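Putative nitroreductase (Thermotoga maritima, PDB 1VKW) probably acts as an oxidoreductase of the FMN-dependent nitroreductase clan, its substrate not established. Local coordinates at residues W55-S60 with S64-K69; I185-A190 with D210-I215. All coordinates share one frame; numbering follows the deposited sequence.

Contact 1: W55-S60 with S64-K69; sequences WKINLS and SYIYAK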
# COMPACT_ATOMS: atom_id res chain seq x y z
N TRP A 55 -9.14 -10.52 6.31
CA TRP A 55 -7.77 -10.86 5.94
C TRP A 55 -7.31 -12.16 6.59
O TRP A 55 -7.59 -12.44 7.77
CB TRP A 55 -6.81 -9.71 6.25
CG TRP A 55 -7.07 -8.55 5.35
CD1 TRP A 55 -7.79 -7.43 5.64
CD2 TRP A 55 -6.66 -8.42 3.99
NE1 TRP A 55 -7.83 -6.60 4.55
CE2 TRP A 55 -7.14 -7.18 3.52
CE3 TRP A 55 -5.91 -9.22 3.11
CZ2 TRP A 55 -6.91 -6.73 2.21
CZ3 TRP A 55 -5.67 -8.76 1.82
CH2 TRP A 55 -6.17 -7.53 1.38
N LYS A 56 -6.63 -12.96 5.78
CA LYS A 56 -6.14 -14.28 6.16
C LYS A 56 -4.64 -14.32 5.92
O LYS A 56 -4.14 -13.70 4.97
CB LYS A 56 -6.82 -15.35 5.31
CG LYS A 56 -8.34 -15.39 5.43
CD LYS A 56 -8.79 -15.63 6.87
CE LYS A 56 -10.15 -16.31 6.93
NZ LYS A 56 -11.18 -15.60 6.12
N ILE A 57 -3.94 -15.03 6.80
CA ILE A 57 -2.48 -15.13 6.74
C ILE A 57 -2.09 -16.60 6.69
O ILE A 57 -2.43 -17.36 7.61
CB ILE A 57 -1.82 -14.43 7.98
CG1 ILE A 57 -2.42 -13.04 8.24
CG2 ILE A 57 -0.32 -14.29 7.78
CD1 ILE A 57 -3.53 -13.03 9.29
N ASN A 58 -1.41 -17.01 5.62
CA ASN A 58 -0.91 -18.37 5.50
C ASN A 58 0.60 -18.42 5.72
O ASN A 58 1.36 -17.85 4.93
CB ASN A 58 -1.26 -18.97 4.13
CG ASN A 58 -0.94 -20.46 4.03
OD1 ASN A 58 -0.44 -20.93 3.01
ND2 ASN A 58 -1.23 -21.21 5.10
N LEU A 59 1.01 -19.10 6.78
CA LEU A 59 2.43 -19.32 7.08
C LEU A 59 2.71 -20.82 7.25
O LEU A 59 3.58 -21.23 8.01
CB LEU A 59 2.90 -18.48 8.29
CG LEU A 59 1.98 -18.18 9.48
CD1 LEU A 59 2.79 -17.67 10.66
CD2 LEU A 59 0.92 -17.16 9.13
N SER A 60 1.94 -21.62 6.51
CA SER A 60 2.19 -23.05 6.37
C SER A 60 2.61 -23.36 4.93
O SER A 60 2.58 -24.51 4.49
CB SER A 60 0.94 -23.86 6.74
OG SER A 60 -0.17 -23.51 5.92
N SER A 64 5.30 -17.31 2.62
CA SER A 64 4.13 -16.90 3.38
C SER A 64 3.35 -15.88 2.56
O SER A 64 3.95 -15.05 1.86
CB SER A 64 4.52 -16.25 4.71
OG SER A 64 5.23 -17.14 5.54
N TYR A 65 2.03 -15.91 2.68
CA TYR A 65 1.19 -14.92 2.00
C TYR A 65 -0.10 -14.56 2.73
O TYR A 65 -0.66 -15.37 3.49
CB TYR A 65 0.88 -15.36 0.56
CG TYR A 65 0.03 -16.60 0.44
CD1 TYR A 65 -1.36 -16.52 0.52
CD2 TYR A 65 0.60 -17.85 0.22
CE1 TYR A 65 -2.16 -17.66 0.39
CE2 TYR A 65 -0.19 -19.00 0.09
CZ TYR A 65 -1.57 -18.89 0.18
OH TYR A 65 -2.36 -20.01 0.06
N ILE A 66 -0.55 -13.34 2.47
CA ILE A 66 -1.77 -12.78 3.03
C ILE A 66 -2.75 -12.60 1.88
O ILE A 66 -2.34 -12.34 0.75
CB ILE A 66 -1.47 -11.43 3.71
CG1 ILE A 66 -0.73 -11.66 5.03
CG2 ILE A 66 -2.74 -10.63 3.98
CD1 ILE A 66 -0.15 -10.40 5.63
N TYR A 67 -4.03 -12.74 2.18
CA TYR A 67 -5.08 -12.55 1.19
C TYR A 67 -6.45 -12.42 1.84
O TYR A 67 -6.62 -12.73 3.02
CB TYR A 67 -5.11 -13.73 0.24
CG TYR A 67 -5.52 -15.01 0.93
CD1 TYR A 67 -4.60 -15.73 1.69
CD2 TYR A 67 -6.83 -15.46 0.86
CE1 TYR A 67 -4.97 -16.89 2.34
CE2 TYR A 67 -7.21 -16.63 1.51
CZ TYR A 67 -6.27 -17.34 2.25
OH TYR A 67 -6.64 -18.50 2.89
N ALA A 68 -7.42 -11.99 1.05
CA ALA A 68 -8.81 -11.94 1.48
C ALA A 68 -9.71 -12.19 0.29
O ALA A 68 -9.28 -12.05 -0.86
CB ALA A 68 -9.12 -10.59 2.12
N LYS A 69 -10.94 -12.58 0.55
CA LYS A 69 -11.92 -12.75 -0.50
C LYS A 69 -12.48 -11.38 -0.87
O LYS A 69 -12.78 -10.57 0.01
CB LYS A 69 -13.05 -13.68 -0.04

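Contact 2: I185-A190 with D210-I215; sequences IALSHA and DTYCLI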
# COMPACT_ATOMS: atom_id res chain seq x y z
N ILE A 185 -4.45 0.83 -3.99
CA ILE A 185 -3.05 0.81 -3.55
C ILE A 185 -2.48 2.24 -3.50
O ILE A 185 -1.95 2.67 -2.47
CB ILE A 185 -2.20 -0.12 -4.47
CG1 ILE A 185 -2.58 -1.59 -4.25
CG2 ILE A 185 -0.71 0.04 -4.21
CD1 ILE A 185 -1.98 -2.54 -5.27
N ALA A 186 -2.61 2.98 -4.60
CA ALA A 186 -2.12 4.35 -4.67
C ALA A 186 -2.84 5.25 -3.66
O ALA A 186 -2.22 6.10 -3.02
CB ALA A 186 -2.29 4.90 -6.07
N LEU A 187 -4.14 5.04 -3.51
CA LEU A 187 -4.95 5.83 -2.58
C LEU A 187 -4.48 5.65 -1.14
O LEU A 187 -4.50 6.61 -0.36
CB LEU A 187 -6.43 5.47 -2.71
CG LEU A 187 -7.47 6.30 -1.96
CD1 LEU A 187 -7.58 7.68 -2.56
CD2 LEU A 187 -8.81 5.57 -2.00
N SER A 188 -4.05 4.43 -0.80
CA SER A 188 -3.48 4.15 0.52
C SER A 188 -2.23 4.99 0.79
O SER A 188 -2.07 5.52 1.89
CB SER A 188 -3.17 2.66 0.70
OG SER A 188 -1.98 2.26 0.03
N HIS A 189 -1.36 5.12 -0.21
CA HIS A 189 -0.16 5.97 -0.07
C HIS A 189 -0.51 7.43 0.14
O HIS A 189 0.10 8.10 0.97
CB HIS A 189 0.77 5.83 -1.28
CG HIS A 189 1.47 4.51 -1.37
ND1 HIS A 189 2.78 4.39 -1.79
CD2 HIS A 189 1.05 3.26 -1.08
CE1 HIS A 189 3.13 3.11 -1.77
NE2 HIS A 189 2.10 2.40 -1.35
N ALA A 190 -1.47 7.93 -0.63
CA ALA A 190 -1.87 9.33 -0.52
C ALA A 190 -2.53 9.58 0.84
O ALA A 190 -2.24 10.56 1.51
CB ALA A 190 -2.80 9.70 -1.63
N ASP A 210 -14.76 6.21 -11.58
CA ASP A 210 -13.41 5.65 -11.41
C ASP A 210 -12.42 6.58 -10.73
O ASP A 210 -11.22 6.50 -10.96
CB ASP A 210 -12.87 5.23 -12.78
CG ASP A 210 -12.66 6.41 -13.73
OD1 ASP A 210 -12.94 7.57 -13.37
OD2 ASP A 210 -12.19 6.25 -14.87
N THR A 211 -12.93 7.45 -9.85
CA THR A 211 -12.11 8.42 -9.15
C THR A 211 -12.42 8.37 -7.68
O THR A 211 -13.58 8.23 -7.29
CB THR A 211 -12.39 9.84 -9.68
OG1 THR A 211 -12.08 9.89 -11.07
CG2 THR A 211 -11.43 10.90 -9.05
N TYR A 212 -11.38 8.49 -6.87
CA TYR A 212 -11.52 8.67 -5.43
C TYR A 212 -10.74 9.91 -5.07
O TYR A 212 -9.60 10.07 -5.52
CB TYR A 212 -11.00 7.46 -4.67
CG TYR A 212 -12.01 6.35 -4.55
CD1 TYR A 212 -12.26 5.49 -5.61
CD2 TYR A 212 -12.75 6.18 -3.38
CE1 TYR A 212 -13.20 4.48 -5.51
CE2 TYR A 212 -13.69 5.16 -3.27
CZ TYR A 212 -13.91 4.31 -4.34
OH TYR A 212 -14.86 3.31 -4.24
N CYS A 213 -11.37 10.80 -4.31
CA CYS A 213 -10.74 12.03 -3.88
C CYS A 213 -10.49 11.99 -2.39
O CYS A 213 -11.28 11.43 -1.62
CB CYS A 213 -11.60 13.26 -4.22
SG CYS A 213 -11.72 13.59 -6.00
N LEU A 214 -9.37 12.58 -2.01
CA LEU A 214 -8.98 12.70 -0.64
C LEU A 214 -9.15 14.15 -0.23
O LEU A 214 -8.53 15.03 -0.81
CB LEU A 214 -7.50 12.32 -0.53
CG LEU A 214 -7.00 11.74 0.78
CD1 LEU A 214 -7.68 10.41 1.04
CD2 LEU A 214 -5.48 11.58 0.68
N ILE A 215 -10.02 14.40 0.74
CA ILE A 215 -10.08 15.73 1.34
C ILE A 215 -8.91 15.77 2.34
O ILE A 215 -8.93 15.10 3.37
CB ILE A 215 -11.43 16.02 2.00
CG1 ILE A 215 -12.56 15.88 0.97
CG2 ILE A 215 -11.46 17.42 2.55
CD1 ILE A 215 -13.95 15.87 1.58

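Contact 1: W55-S60 with S64-K69
The methyl of Ala68 is a small bump against Trp55: Ala68 CB lies over one face of the six-membered ring, 3.8 Å from its centroid, a CH-pi contact. Trp55 CG is anti to the carbonyl carbon (chi1 -68°), and the indole leans across to strand 64-67. Ile66 CG2 pushes obliquely at the same ring, 3.6 Å from Trp55 CE3. NE1 of Trp55 is hydrogen-bonded to Gln83. An alanine here would probably leave Ala68 CB and Ile66 CG2 facing a gap and Gln83 without its indole partner. The two strands form an antiparallel beta hairpin at one edge of a four-stranded sheet. Lys56 pairs with Tyr67, and Asn58 with Tyr65, each through two backbone hydrogen bonds. Between them Ile57 and Ile66 form a non-hydrogen-bonded pair. Ile66 CG1 lies alongside, against the fork of Ile57, 3.8 Å from Ile57 CG2 and about as far from Ile57 CG1. On the sheet face away from Ile57 and Ile66 lie the Tyr65 and Tyr67 rings, each with a CB over it. Lys56 CB sits 3.9 Å from the Tyr67 ring centroid, and Asn58 CB 4.0 Å from that of Tyr65. Both tyrosines have CG between the backbone N and the carbonyl carbon (chi1 66°), bringing the rings toward strand 56-58. The Asn58 amide is turned 67° from the Tyr65 ring; ND2 donates to Ser60 OG and OD1 bonds Ser61, so both ends are held.

Contact 2: I185-A190 with D210-I215
This is a buried, apolar helix-on-sheet contact, in which Leu187 and Ala190 of helix 180-198 meet Tyr212 and Leu214 of strand 211-215. No hydrogen bond crosses it. It is a small interface, with 203 Å² buried over both sides. Leu187 and Ala190 are three residues apart and lie on the side of the helix turned to the strand. Tyr212 and Leu214 alternate with Cys213, so both start from the same face of the strand.

Leu187 has CG anti to its backbone N (chi1 -172°), and this carries the forked end out to the strand. Both methyls of Leu187 press on Tyr212 CB from the same side: Leu187 CD2 is 3.9 Å from Tyr212 CB, and Leu187 CD1 is 4.0 Å from the same atom. The two side chains cross at about a right angle. Leu187 CD2 approaches the start of the ring obliquely, 4.2 Å from Tyr212 CG. The rest of the ring runs away from the helix segment, and its OH is hydrogen-bonded to Asp75.

Leu214 reaches the helix with one branch. Here too CG is anti to the backbone N (chi1 -152°), which sends CD2 to Ala190. Leu214 CD2 touches the methyl, 4.0 Å from Ala190 CB, and also lies 3.5 Å from Ala190 O. The short Ala190 side chain leaves the branch close to the helix backbone.

Cys213 points the other way and forms the disulfide with Cys174 of the adjacent strand 172-176. Strand 203-207 is the neighbour of strand 211-215 on its other side, and its Ile204 touches both Leu187 and Leu214. Around the helix, Ile148 and Thr152 of helix 143-153 pack on Ala190.

In the fold
Contact 1 comes first along the chain and is complete before contact 2 begins. Their centres are 25 Å apart, and the two flank the middle of the molecule. The nearest atoms are about 9 Å apart and do not touch. Each contact involves a different four-stranded antiparallel sheet, and both sheets have strand order 1-2-4-3. Contact 1 joins an edge strand to its neighbour; contact 2 sets a helix on an inner strand. Helix 74-93 follows contact 1 in the chain. It touches residues of both sheets: its Ile87 packs on Trp55 and Ile66 of contact 1, and its Asp75 is hydrogen-bonded to Tyr212 of contact 2.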